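PDB 7K44: sgbp-b from Bacteroides uniformis, which probably binds xyloglucan at the cell surface, as a surface glycan-binding protein of a polysaccharide utilization locus. Local coordinates for residues L49-G54 and L106-Y111; R61-T66 and T72-S77; T81-N86 and D90-N95; M135-T140 and Q286-V291. All blocks are in the same frame, centred on the assembly; numbering follows the deposited sequence.

Contact 1: L49-G54 and L106-Y111; sequences LRIVGG and LVVECY
Ile51 does most of the work here, pushing its CD1 methyl between two side chains of the facing strand, Leu106 and Val108. The Leu106 approach is tip to tip: CD2 of Leu106 sits 3.7 Å from CD1 of Ile51, and CG1 of Ile51 is almost as near. In Leu106, CG lies anti to the backbone N (chi1 178°), which carries the CD2 branch to the tip of Ile51. Val108 comes in differently, its side chain sliding past Ile51 in the opposite direction, so that the touch is made by one branch, CG2 of Val108 at 3.7 Å from CD1 of Ile51. No hydrogen bond passes between the two segments; their closest alpha carbons, CA of Ile51 and CA of Val108, are 9.0 Å apart, a spacing that belongs to strands in different sheets. This is the interior of an immunoglobulin-like beta sandwich: 49-54 lies in the sheet that also holds strands 33-39 and 91-95, while 106-110 lies in the sheet with 59-65 and 114-120. Packing continues on both flanks. Ile34 and Phe56 cover other parts of Ile51, and Phe64 and Thr117 pack against Leu106 from the neighbouring strands of its own sheet.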
# COMPACT_ATOMS: atom_id res chain seq x y z
N LEU A 49 -30.15 11.33 -4.04
CA LEU A 49 -29.27 10.29 -4.55
C LEU A 49 -29.08 10.52 -6.04
O LEU A 49 -29.95 11.08 -6.72
CB LEU A 49 -29.87 8.88 -4.36
CG LEU A 49 -30.05 8.35 -2.93
CD1 LEU A 49 -31.45 8.65 -2.43
CD2 LEU A 49 -29.81 6.84 -2.88
N ARG A 50 -27.94 10.06 -6.56
CA ARG A 50 -27.71 10.06 -8.00
C ARG A 50 -27.21 8.68 -8.42
O ARG A 50 -26.14 8.25 -7.98
CB ARG A 50 -26.71 11.14 -8.41
CG ARG A 50 -26.68 11.38 -9.91
CD ARG A 50 -25.57 12.36 -10.31
NE ARG A 50 -25.82 13.71 -9.82
CZ ARG A 50 -25.01 14.74 -10.06
NH1 ARG A 50 -23.90 14.56 -10.77
NH2 ARG A 50 -25.30 15.94 -9.58
N ILE A 51 -27.97 8.02 -9.29
CA ILE A 51 -27.51 6.78 -9.90
C ILE A 51 -26.60 7.11 -11.07
O ILE A 51 -27.00 7.85 -11.98
CB ILE A 51 -28.70 5.93 -10.37
CG1 ILE A 51 -29.65 5.65 -9.20
CG2 ILE A 51 -28.20 4.63 -11.00
CD1 ILE A 51 -30.95 4.96 -9.65
N VAL A 52 -25.39 6.56 -11.06
CA VAL A 52 -24.39 6.81 -12.09
C VAL A 52 -24.14 5.51 -12.85
O VAL A 52 -23.77 4.49 -12.25
CB VAL A 52 -23.08 7.34 -11.49
CG1 VAL A 52 -22.03 7.53 -12.57
CG2 VAL A 52 -23.35 8.64 -10.76
N GLY A 53 -24.33 5.54 -14.16
CA GLY A 53 -24.14 4.35 -14.96
C GLY A 53 -24.11 4.65 -16.44
O GLY A 53 -23.24 5.39 -16.91
N GLY A 54 -25.06 4.09 -17.18
CA GLY A 54 -25.15 4.36 -18.60
C GLY A 54 -26.36 3.67 -19.21
O GLY A 54 -26.93 2.74 -18.63
N LEU A 106 -31.22 -1.25 -5.41
CA LEU A 106 -31.84 -0.16 -6.16
C LEU A 106 -31.86 -0.56 -7.63
O LEU A 106 -30.83 -0.97 -8.17
CB LEU A 106 -31.04 1.12 -5.96
CG LEU A 106 -31.49 2.37 -6.70
CD1 LEU A 106 -32.98 2.68 -6.49
CD2 LEU A 106 -30.64 3.55 -6.25
N VAL A 107 -33.03 -0.45 -8.26
CA VAL A 107 -33.26 -0.99 -9.59
C VAL A 107 -33.67 0.11 -10.56
O VAL A 107 -34.52 0.95 -10.23
CB VAL A 107 -34.34 -2.09 -9.57
CG1 VAL A 107 -34.40 -2.78 -10.91
CG2 VAL A 107 -34.06 -3.08 -8.44
N VAL A 108 -33.10 0.09 -11.76
CA VAL A 108 -33.57 0.88 -12.89
C VAL A 108 -34.10 -0.10 -13.93
O VAL A 108 -33.32 -0.85 -14.53
CB VAL A 108 -32.47 1.76 -13.48
CG1 VAL A 108 -33.00 2.53 -14.69
CG2 VAL A 108 -31.91 2.70 -12.43
N GLU A 109 -35.41 -0.09 -14.14
CA GLU A 109 -36.07 -0.97 -15.10
C GLU A 109 -36.33 -0.18 -16.37
O GLU A 109 -37.12 0.78 -16.36
CB GLU A 109 -37.37 -1.49 -14.48
CG GLU A 109 -38.12 -2.51 -15.31
CD GLU A 109 -39.47 -2.87 -14.69
OE1 GLU A 109 -39.48 -3.36 -13.55
OE2 GLU A 109 -40.50 -2.66 -15.36
N CYS A 110 -35.66 -0.56 -17.46
CA CYS A 110 -35.81 0.08 -18.76
C CYS A 110 -36.50 -0.88 -19.73
O CYS A 110 -36.75 -2.05 -19.41
CB CYS A 110 -34.45 0.49 -19.32
SG CYS A 110 -33.55 1.71 -18.33
N TYR A 111 -36.78 -0.38 -20.93
CA TYR A 111 -37.43 -1.19 -21.96
C TYR A 111 -36.56 -2.39 -22.34
O TYR A 111 -37.04 -3.53 -22.37
CB TYR A 111 -37.72 -0.33 -23.18
CG TYR A 111 -38.58 -1.01 -24.23
CD1 TYR A 111 -39.96 -1.06 -24.09
CD2 TYR A 111 -38.01 -1.59 -25.36
CE1 TYR A 111 -40.75 -1.68 -25.04
CE2 TYR A 111 -38.79 -2.21 -26.32
CZ TYR A 111 -40.16 -2.25 -26.15
OH TYR A 111 -40.95 -2.86 -27.10

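Contact 2: R61-T66 and T72-S77; sequences RVYFTT and TNAPVS
The end of the strand, Tyr63 to Thr65, with Thr66 just beyond it, meets the irregular run Ala74 to Ser77 with end-to-end directions 101° apart, and the backbones come nearest at Thr65 and Ser77, whose CA atoms are 4.8 Å apart. Val76 lies crosswise over Tyr63, the two side chains at about a right angle. Its CG2 hangs over the middle of the ring in a CH-pi contact, 4.1 Å from the Tyr63 centroid and 8° off the ring normal, while CG1 of Val76 packs on CB of Tyr63. Val76 is also the centre of an inverse gamma turn, which bends the chain just before it joins strand 78-80, the edge partner of 59-65 in one sheet of the immunoglobulin-like sandwich. One hydroxyl from each side bonds to the backbone of the other. OG1 of Thr65 donates 2.7 Å to O of Pro75, lying in the carbonyl plane on a lone pair; chi1 of -174° swings this hydroxyl opposite the backbone N, and it also bonds N of Ala67. OG of Ser77 accepts from N of Thr66 at 3.1 Å, whereas the bond from N of Ser77 to O of Phe64 is weak. The pyrrolidine of Pro75 lies across both threonines, CD at 3.5 Å from OG1 of Thr65 and CG near OG1 of Thr66.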
# COMPACT_ATOMS: atom_id res chain seq x y z
N ARG A 61 -39.31 2.15 -14.76
CA ARG A 61 -39.48 2.26 -13.32
C ARG A 61 -38.12 2.42 -12.66
O ARG A 61 -37.10 1.96 -13.18
CB ARG A 61 -40.15 1.01 -12.74
CG ARG A 61 -41.63 1.13 -12.64
CD ARG A 61 -42.27 -0.14 -12.09
NE ARG A 61 -43.50 -0.45 -12.82
CZ ARG A 61 -44.57 0.34 -12.84
NH1 ARG A 61 -44.58 1.49 -12.16
NH2 ARG A 61 -45.64 -0.02 -13.54
N VAL A 62 -38.12 3.09 -11.51
CA VAL A 62 -36.99 3.13 -10.59
C VAL A 62 -37.54 2.75 -9.23
O VAL A 62 -38.55 3.31 -8.79
CB VAL A 62 -36.34 4.52 -10.55
CG1 VAL A 62 -35.19 4.55 -9.54
CG2 VAL A 62 -35.85 4.91 -11.93
N TYR A 63 -36.91 1.77 -8.57
CA TYR A 63 -37.47 1.34 -7.30
C TYR A 63 -36.40 0.67 -6.44
O TYR A 63 -35.43 0.12 -6.96
CB TYR A 63 -38.68 0.41 -7.48
CG TYR A 63 -38.39 -0.89 -8.22
CD1 TYR A 63 -38.41 -0.94 -9.60
CD2 TYR A 63 -38.11 -2.06 -7.52
CE1 TYR A 63 -38.16 -2.12 -10.28
CE2 TYR A 63 -37.86 -3.25 -8.19
CZ TYR A 63 -37.88 -3.27 -9.57
OH TYR A 63 -37.62 -4.45 -10.24
N PHE A 64 -36.62 0.73 -5.13
CA PHE A 64 -35.87 -0.06 -4.17
C PHE A 64 -36.61 -1.37 -3.93
O PHE A 64 -37.85 -1.41 -3.90
CB PHE A 64 -35.75 0.68 -2.84
CG PHE A 64 -34.97 1.98 -2.93
CD1 PHE A 64 -35.60 3.16 -3.28
CD2 PHE A 64 -33.62 2.01 -2.62
CE1 PHE A 64 -34.89 4.36 -3.35
CE2 PHE A 64 -32.90 3.20 -2.69
CZ PHE A 64 -33.54 4.38 -3.05
N THR A 65 -35.84 -2.45 -3.77
CA THR A 65 -36.40 -3.78 -3.56
C THR A 65 -35.65 -4.46 -2.42
O THR A 65 -34.46 -4.23 -2.21
CB THR A 65 -36.34 -4.63 -4.83
OG1 THR A 65 -37.01 -5.88 -4.60
CG2 THR A 65 -34.92 -4.93 -5.26
N THR A 66 -36.35 -5.33 -1.69
CA THR A 66 -35.66 -6.16 -0.71
C THR A 66 -34.85 -7.27 -1.37
O THR A 66 -33.94 -7.81 -0.73
CB THR A 66 -36.67 -6.77 0.26
OG1 THR A 66 -37.76 -7.33 -0.48
CG2 THR A 66 -37.19 -5.72 1.23
N THR A 72 -35.10 -11.01 -10.63
CA THR A 72 -36.20 -11.56 -11.40
C THR A 72 -37.42 -11.69 -10.49
O THR A 72 -37.35 -12.37 -9.46
CB THR A 72 -35.82 -12.93 -11.96
OG1 THR A 72 -34.43 -12.94 -12.29
CG2 THR A 72 -36.64 -13.24 -13.20
N ASN A 73 -38.51 -11.04 -10.86
CA ASN A 73 -39.70 -10.97 -10.01
C ASN A 73 -39.37 -10.37 -8.64
O ASN A 73 -39.86 -10.84 -7.60
CB ASN A 73 -40.41 -12.33 -9.88
N ALA A 74 -38.53 -9.35 -8.63
CA ALA A 74 -38.25 -8.61 -7.41
C ALA A 74 -39.44 -7.71 -7.08
O ALA A 74 -39.99 -7.06 -7.96
CB ALA A 74 -37.02 -7.74 -7.60
N PRO A 75 -39.84 -7.65 -5.81
CA PRO A 75 -40.95 -6.76 -5.44
C PRO A 75 -40.54 -5.29 -5.55
O PRO A 75 -39.39 -4.92 -5.32
CB PRO A 75 -41.23 -7.13 -3.99
CG PRO A 75 -39.92 -7.68 -3.49
CD PRO A 75 -39.35 -8.42 -4.66
N VAL A 76 -41.52 -4.46 -5.90
CA VAL A 76 -41.37 -3.01 -5.87
C VAL A 76 -41.62 -2.55 -4.44
O VAL A 76 -42.73 -2.13 -4.10
CB VAL A 76 -42.33 -2.34 -6.87
CG1 VAL A 76 -42.13 -0.83 -6.88
CG2 VAL A 76 -42.11 -2.88 -8.25
N SER A 77 -40.60 -2.65 -3.59
CA SER A 77 -40.77 -2.37 -2.17
C SER A 77 -41.03 -0.89 -1.91
O SER A 77 -41.93 -0.52 -1.15
CB SER A 77 -39.56 -2.87 -1.38
OG SER A 77 -39.26 -4.23 -1.67

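Contact 3: T81-N86 and D90-N95; sequences TDYTVN and DEISFN
Backbone hydrogen bonds tie Thr84 to Ser93 in both directions: N of Thr84 to O of Ser93 at 2.9 Å, and N of Ser93 to O of Thr84 at 2.8 Å, each in the plane of its carbonyl. Val85 and Ile92 form the next, non-hydrogen-bonded pair, and N of Asn86 to O of Glu91 carries the pairing on toward the turn. Side-chain bonds take over there. OD1 of Asn86 accepts from two amides: N of Asp90 lies on a lone pair at 3.0 Å, while N of Glu91 stands above the carbonyl plane. ND2 of Asn86 gives a nearly straight bond to OD1 of Asp90, 2.7 Å long, and that oxygen is within 1° of the amide plane. With bonds at both ends, the amide has its flip fixed. At the far end a water bridges the two segments, donating to O of Asp82 and accepting from N of Asn95. Apolar contacts fill the inner face: Tyr83 and Ile92 run side by side, pointing the same way, with CB of Tyr83 4.0 Å from CG2 of Ile92, and CB of Tyr83 also meets CB of Phe94. Ile59 continues this layer. The whole is a beta hairpin at the edge of an immunoglobulin-like sandwich, with strand 91-95 paired on its other side to 48-54.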
# COMPACT_ATOMS: atom_id res chain seq x y z
N THR A 81 -41.08 7.64 -7.87
CA THR A 81 -41.92 8.14 -8.95
C THR A 81 -41.43 9.45 -9.55
O THR A 81 -41.80 9.77 -10.69
CB THR A 81 -43.37 8.30 -8.48
OG1 THR A 81 -43.38 8.91 -7.17
CG2 THR A 81 -44.05 6.94 -8.40
N ASP A 82 -40.62 10.20 -8.82
CA ASP A 82 -40.17 11.53 -9.24
C ASP A 82 -38.65 11.47 -9.36
O ASP A 82 -37.94 11.41 -8.36
CB ASP A 82 -40.61 12.57 -8.20
CG ASP A 82 -40.24 13.99 -8.60
OD1 ASP A 82 -39.69 14.19 -9.70
OD2 ASP A 82 -40.49 14.91 -7.79
N TYR A 83 -38.16 11.49 -10.60
CA TYR A 83 -36.73 11.48 -10.86
C TYR A 83 -36.45 12.20 -12.17
O TYR A 83 -37.35 12.42 -12.99
CB TYR A 83 -36.19 10.05 -10.93
CG TYR A 83 -36.91 9.19 -11.95
CD1 TYR A 83 -36.52 9.18 -13.28
CD2 TYR A 83 -37.99 8.40 -11.58
CE1 TYR A 83 -37.19 8.42 -14.21
CE2 TYR A 83 -38.67 7.63 -12.51
CZ TYR A 83 -38.26 7.64 -13.82
OH TYR A 83 -38.93 6.88 -14.74
N THR A 84 -35.18 12.57 -12.38
CA THR A 84 -34.76 13.19 -13.62
C THR A 84 -33.53 12.48 -14.18
O THR A 84 -32.73 11.91 -13.43
CB THR A 84 -34.46 14.69 -13.42
OG1 THR A 84 -33.49 14.85 -12.38
CG2 THR A 84 -35.72 15.44 -13.04
N VAL A 85 -33.39 12.53 -15.50
CA VAL A 85 -32.26 11.92 -16.20
C VAL A 85 -31.49 13.03 -16.91
O VAL A 85 -32.09 13.98 -17.43
CB VAL A 85 -32.74 10.87 -17.22
CG1 VAL A 85 -31.61 9.92 -17.57
CG2 VAL A 85 -33.94 10.12 -16.67
N ASN A 86 -30.15 12.90 -16.94
CA ASN A 86 -29.33 13.92 -17.57
C ASN A 86 -29.32 13.74 -19.10
O ASN A 86 -29.91 12.81 -19.65
CB ASN A 86 -27.93 13.95 -16.96
CG ASN A 86 -27.10 12.72 -17.32
OD1 ASN A 86 -27.63 11.73 -17.81
ND2 ASN A 86 -25.80 12.79 -17.05
N ASP A 90 -26.93 8.90 -18.50
CA ASP A 90 -26.02 8.12 -17.67
C ASP A 90 -26.06 8.52 -16.20
O ASP A 90 -25.27 7.99 -15.41
CB ASP A 90 -24.59 8.11 -18.24
CG ASP A 90 -23.90 9.46 -18.18
OD1 ASP A 90 -24.54 10.47 -17.80
OD2 ASP A 90 -22.70 9.52 -18.53
N GLU A 91 -26.97 9.42 -15.81
CA GLU A 91 -27.12 9.80 -14.41
C GLU A 91 -28.59 10.08 -14.13
O GLU A 91 -29.25 10.79 -14.89
CB GLU A 91 -26.25 11.03 -14.08
CG GLU A 91 -24.74 10.75 -14.20
CD GLU A 91 -23.86 11.94 -13.84
OE1 GLU A 91 -24.39 13.04 -13.61
OE2 GLU A 91 -22.62 11.76 -13.79
N ILE A 92 -29.12 9.48 -13.06
CA ILE A 92 -30.51 9.65 -12.65
C ILE A 92 -30.53 10.24 -11.25
O ILE A 92 -29.92 9.69 -10.33
CB ILE A 92 -31.27 8.31 -12.65
CG1 ILE A 92 -31.23 7.65 -14.03
CG2 ILE A 92 -32.70 8.52 -12.20
CD1 ILE A 92 -31.67 6.18 -13.99
N SER A 93 -31.25 11.35 -11.08
CA SER A 93 -31.31 12.04 -9.80
C SER A 93 -32.71 11.92 -9.19
O SER A 93 -33.71 12.03 -9.90
CB SER A 93 -30.94 13.51 -9.95
OG SER A 93 -29.55 13.63 -10.25
N PHE A 94 -32.77 11.71 -7.88
CA PHE A 94 -34.04 11.71 -7.17
C PHE A 94 -33.80 11.87 -5.68
O PHE A 94 -32.70 11.64 -5.18
CB PHE A 94 -34.84 10.42 -7.44
CG PHE A 94 -34.17 9.17 -6.94
CD1 PHE A 94 -33.27 8.48 -7.73
CD2 PHE A 94 -34.45 8.69 -5.67
CE1 PHE A 94 -32.65 7.33 -7.27
CE2 PHE A 94 -33.83 7.54 -5.19
CZ PHE A 94 -32.94 6.85 -6.00
N ASN A 95 -34.87 12.21 -4.96
CA ASN A 95 -34.83 12.32 -3.50
C ASN A 95 -35.41 11.05 -2.89
O ASN A 95 -36.39 10.50 -3.40
CB ASN A 95 -35.63 13.54 -3.04
CG ASN A 95 -35.03 14.84 -3.54
OD1 ASN A 95 -33.82 14.92 -3.78
ND2 ASN A 95 -35.87 15.85 -3.73
O HOH W 1 -37.45 12.77 -6.22

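Contact 4: M135-T140 and Q286-V291; sequences MPITGT and QFECFV
Glu288 faces Met135 and Ile137 where the IPT/TIG domain, an immunoglobulin-like beta sandwich, meets the xyloglucan-binding domain. Residues 135-140 belong to the loop between strands 127-131 and 141-147, and 286-291 lies on strand 283-291, paired with 331-337 and 371-384 in an antiparallel sheet. What is firm lies around the carboxylate. Outside the two segments OE1 of Glu288 hydrogen-bonds OG of Ser133, a hydroxyl that also bonds N of Met135, and OE2 forms a salt bridge to NH2 of Arg381; Trp331 packs beside the same side chain and also touches Ile137. The buried charge is thus paired, and the arginine would be expected to favour the ionised form. The Glu288 chain is bent at chi2 (79°), and its carboxylate lies near O of Met135.

Directly across the contact the fit is looser. CD1 of Ile137 comes no nearer to CG of Glu288 than 4.4 Å, and CB of Met135 is equally far from OE2 of Glu288. No direct hydrogen bond crosses; the 3.8 Å between O of Met135 and OE1 of Glu288 separates two acceptors. Buried though the three residues are, a water mediates here, donating 2.7 Å to O of Met135 and, through a weak bond of 3.0 Å, to OE2 of Glu288. From Ile137 to Thr140 the loop makes a type II beta turn, with Gly139 at a positive phi, and O of Ile137 receives two bonds from Thr140, one from N and a shorter one from OG1, 2.7 Å long and on a lone pair.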
# COMPACT_ATOMS: atom_id res chain seq x y z
N MET A 135 6.58 2.22 6.42
CA MET A 135 7.50 3.29 6.82
C MET A 135 7.72 4.25 5.65
O MET A 135 8.84 4.44 5.17
CB MET A 135 8.83 2.72 7.34
CG MET A 135 9.61 3.74 8.12
SD MET A 135 11.11 3.07 8.87
CE MET A 135 10.42 2.16 10.23
N PRO A 136 6.65 4.90 5.18
CA PRO A 136 6.81 5.81 4.03
C PRO A 136 7.68 7.00 4.37
O PRO A 136 7.62 7.57 5.47
CB PRO A 136 5.37 6.25 3.73
CG PRO A 136 4.50 5.30 4.46
CD PRO A 136 5.26 4.87 5.67
N ILE A 137 8.49 7.38 3.40
CA ILE A 137 9.35 8.55 3.54
C ILE A 137 8.54 9.83 3.36
O ILE A 137 7.69 9.93 2.47
CB ILE A 137 10.49 8.43 2.53
CG1 ILE A 137 11.43 7.29 2.95
CG2 ILE A 137 11.29 9.72 2.45
CD1 ILE A 137 12.38 6.91 1.88
N THR A 138 8.80 10.81 4.23
CA THR A 138 8.06 12.07 4.20
C THR A 138 8.14 12.72 2.83
O THR A 138 9.22 12.81 2.23
CB THR A 138 8.59 13.01 5.29
OG1 THR A 138 8.28 12.47 6.58
CG2 THR A 138 7.99 14.42 5.16
N GLY A 139 6.99 13.15 2.31
CA GLY A 139 6.93 13.76 1.01
C GLY A 139 6.58 12.83 -0.12
O GLY A 139 6.18 13.31 -1.20
N THR A 140 6.67 11.52 0.08
CA THR A 140 6.33 10.56 -0.96
C THR A 140 4.83 10.27 -0.92
O THR A 140 4.12 10.65 0.01
CB THR A 140 7.14 9.26 -0.81
OG1 THR A 140 6.76 8.56 0.38
CG2 THR A 140 8.64 9.57 -0.77
N GLN A 286 13.09 -6.06 6.42
CA GLN A 286 12.26 -5.20 5.59
C GLN A 286 13.01 -3.90 5.37
O GLN A 286 13.70 -3.42 6.28
CB GLN A 286 10.94 -4.96 6.32
CG GLN A 286 9.92 -4.12 5.61
CD GLN A 286 8.64 -4.02 6.42
OE1 GLN A 286 8.47 -3.11 7.24
NE2 GLN A 286 7.74 -4.97 6.21
N PHE A 287 12.93 -3.36 4.16
CA PHE A 287 13.68 -2.14 3.86
C PHE A 287 13.00 -1.35 2.75
O PHE A 287 12.07 -1.81 2.09
CB PHE A 287 15.14 -2.46 3.50
CG PHE A 287 15.29 -3.43 2.35
CD1 PHE A 287 15.27 -4.80 2.56
CD2 PHE A 287 15.46 -2.95 1.05
CE1 PHE A 287 15.41 -5.69 1.49
CE2 PHE A 287 15.60 -3.82 -0.02
CZ PHE A 287 15.56 -5.19 0.20
N GLU A 288 13.46 -0.12 2.58
CA GLU A 288 12.94 0.74 1.53
C GLU A 288 13.94 0.76 0.38
O GLU A 288 15.16 0.78 0.61
CB GLU A 288 12.64 2.14 2.08
CG GLU A 288 11.28 2.66 1.62
CD GLU A 288 10.14 2.06 2.42
OE1 GLU A 288 8.96 2.23 2.05
OE2 GLU A 288 10.42 1.38 3.43
N CYS A 289 13.43 0.70 -0.84
CA CYS A 289 14.26 0.64 -2.04
C CYS A 289 13.67 1.50 -3.14
O CYS A 289 12.46 1.47 -3.39
CB CYS A 289 14.41 -0.81 -2.52
SG CYS A 289 15.49 -1.00 -3.96
N PHE A 290 14.51 2.30 -3.79
CA PHE A 290 14.11 3.16 -4.89
C PHE A 290 14.92 2.72 -6.11
O PHE A 290 16.15 2.88 -6.14
CB PHE A 290 14.39 4.62 -4.54
CG PHE A 290 13.88 5.62 -5.57
CD1 PHE A 290 14.52 5.77 -6.80
CD2 PHE A 290 12.77 6.41 -5.29
CE1 PHE A 290 14.06 6.70 -7.74
CE2 PHE A 290 12.31 7.34 -6.22
CZ PHE A 290 12.96 7.48 -7.45
N VAL A 291 14.24 2.17 -7.11
CA VAL A 291 14.87 1.77 -8.37
C VAL A 291 14.65 2.91 -9.36
O VAL A 291 13.52 3.14 -9.80
CB VAL A 291 14.31 0.45 -8.89
CG1 VAL A 291 14.92 0.11 -10.27
CG2 VAL A 291 14.59 -0.67 -7.90
O HOH W 2 11.45 3.79 4.88

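In the fold
From the N terminus, strand 48-54 opens contact 1, which closes only when strand 103-110 packs over it. Contacts 2 and 3 fall within that span, one after the other: 72-77 returns to 61-66, then 90-95 turns back on 81-86. Contact 1 joins the two sheets of the first sandwich; contact 2 folds a loop onto strand 59-65 of the sheet of 103-110, and contact 3 belongs to the sheet of 48-54. The three touch, Phe64 meeting Phe94 between contacts 2 and 3. Contact 4 comes later in series, its nearest atoms about 29 Å from contact 1, and spans 145 residues to bring the second domain against the calcium-bearing third.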